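Local coordinates for protein hemoglobin subunit alpha (Mustelus griseus, PDB 1GCV) that carries oxygen from the gills to the peripheral tissues, as the heme-bearing alpha chain of a tetramer with two alpha and two beta chains, at residues K68-V73 and D125-A130. Residues are numbered along the deposited sequence; the frame is centred on the assembly and turned at random.
Sequences KAAEHV and DKLLSA
Leu127 reaches across to Ala70 and Val73, and everything else on 125-130 is turned to other business. Asp125 sits on the far side of its helix, where its OD2 makes a salt bridge to Arg140 of the second alpha subunit. Lys126 leaves the contact too, its NZ paired with Glu6 and with the terminal carboxylate of that same Arg140. Then comes Leu127, which sends its CB bond toward 68-73. Its CG stands anti to the backbone N (chi1 170°), which carries the fork out from the helix and spreads the two methyls over different neighbours. CD2 of Leu127 lies 4.1 Å from CB of Ala70. On the other branch, CD1 of Leu127 lies 4.2 Å from CG2 of Val73, the valine branch that is itself anti to its own N. In globin terms this is the end of the E helix, 53-71, beside the H helix, 118-135; the backbones come nearest at Ala70 and Leu127, with CA to CA 7.4 Å. The A helix, 4-19, closes over the pair: Ile10 touches both Ala70 and Leu127. Leu128 packs on Ser102, Ile105 and Ile106 of helix 98-112. Ser129 gives Asp125 O two bonds, one from its N and one from its OG at 3.0 Å, the hydroxyl tilted 28° from the carbonyl plane and on the opposite face from Ser129 N. Ala130 packs instead on Leu76, which Ala69 also touches, so helix 76-79 bridges the two segments.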
# COMPACT_ATOMS: atom_id res chain seq x y z
N LYS A 68 -10.37 19.66 14.45
CA LYS A 68 -10.50 20.91 13.72
C LYS A 68 -10.82 20.69 12.25
O LYS A 68 -11.56 21.47 11.64
CB LYS A 68 -9.21 21.74 13.85
CG LYS A 68 -9.34 22.94 14.76
CD LYS A 68 -8.08 23.80 14.72
CE LYS A 68 -7.84 24.51 16.06
NZ LYS A 68 -6.39 24.57 16.44
N ALA A 69 -10.27 19.62 11.68
CA ALA A 69 -10.53 19.31 10.28
C ALA A 69 -11.99 18.90 10.14
O ALA A 69 -12.66 19.24 9.17
CB ALA A 69 -9.61 18.19 9.80
N ALA A 70 -12.49 18.17 11.14
CA ALA A 70 -13.87 17.73 11.12
C ALA A 70 -14.81 18.93 11.13
O ALA A 70 -15.92 18.87 10.59
CB ALA A 70 -14.14 16.82 12.31
N GLU A 71 -14.37 20.02 11.75
CA GLU A 71 -15.17 21.25 11.84
C GLU A 71 -15.08 22.09 10.56
O GLU A 71 -15.98 22.88 10.28
CB GLU A 71 -14.71 22.09 13.03
CG GLU A 71 -15.36 21.71 14.34
CD GLU A 71 -14.46 21.94 15.54
OE1 GLU A 71 -13.63 22.88 15.50
OE2 GLU A 71 -14.58 21.17 16.53
N HIS A 72 -14.00 21.93 9.81
CA HIS A 72 -13.81 22.69 8.57
C HIS A 72 -13.90 21.74 7.39
O HIS A 72 -13.20 21.91 6.40
CB HIS A 72 -12.44 23.36 8.56
CG HIS A 72 -12.25 24.41 9.62
ND1 HIS A 72 -11.97 25.72 9.32
CD2 HIS A 72 -12.27 24.32 10.97
CE1 HIS A 72 -11.83 26.40 10.44
NE2 HIS A 72 -12.00 25.57 11.46
N VAL A 73 -14.77 20.75 7.50
CA VAL A 73 -14.93 19.77 6.43
C VAL A 73 -15.37 20.39 5.11
O VAL A 73 -15.17 19.80 4.05
CB VAL A 73 -15.93 18.67 6.85
CG1 VAL A 73 -17.35 19.18 6.74
CG2 VAL A 73 -15.72 17.43 5.99
N ASP A 125 -14.04 6.97 8.03
CA ASP A 125 -12.98 6.53 7.12
C ASP A 125 -12.85 7.51 5.96
O ASP A 125 -11.75 7.73 5.46
CB ASP A 125 -13.27 5.13 6.57
CG ASP A 125 -12.02 4.44 6.06
OD1 ASP A 125 -10.99 4.47 6.76
OD2 ASP A 125 -12.07 3.86 4.95
N LYS A 126 -13.97 8.08 5.53
CA LYS A 126 -13.98 9.04 4.43
C LYS A 126 -13.32 10.36 4.82
O LYS A 126 -12.68 11.00 4.00
CB LYS A 126 -15.41 9.28 3.96
CG LYS A 126 -15.94 8.16 3.06
CD LYS A 126 -17.39 8.40 2.65
CE LYS A 126 -17.52 9.61 1.73
NZ LYS A 126 -18.82 9.60 1.00
N LEU A 127 -13.47 10.76 6.08
CA LEU A 127 -12.85 12.00 6.55
C LEU A 127 -11.34 11.82 6.63
O LEU A 127 -10.58 12.66 6.14
CB LEU A 127 -13.41 12.39 7.93
CG LEU A 127 -12.71 13.54 8.65
CD1 LEU A 127 -13.16 14.87 8.07
CD2 LEU A 127 -13.00 13.47 10.15
N LEU A 128 -10.90 10.72 7.24
CA LEU A 128 -9.47 10.44 7.38
C LEU A 128 -8.78 10.33 6.03
O LEU A 128 -7.65 10.78 5.88
CB LEU A 128 -9.26 9.14 8.18
CG LEU A 128 -9.68 9.22 9.66
CD1 LEU A 128 -9.54 7.86 10.32
CD2 LEU A 128 -8.83 10.25 10.37
N SER A 129 -9.46 9.74 5.05
CA SER A 129 -8.88 9.61 3.72
C SER A 129 -8.69 10.99 3.10
O SER A 129 -7.65 11.26 2.50
CB SER A 129 -9.78 8.76 2.82
OG SER A 129 -9.75 7.39 3.22
N ALA A 130 -9.69 11.85 3.25
CA ALA A 130 -9.63 13.22 2.72
C ALA A 130 -8.50 13.97 3.39
O ALA A 130 -7.81 14.76 2.75
CB ALA A 130 -10.95 13.94 2.97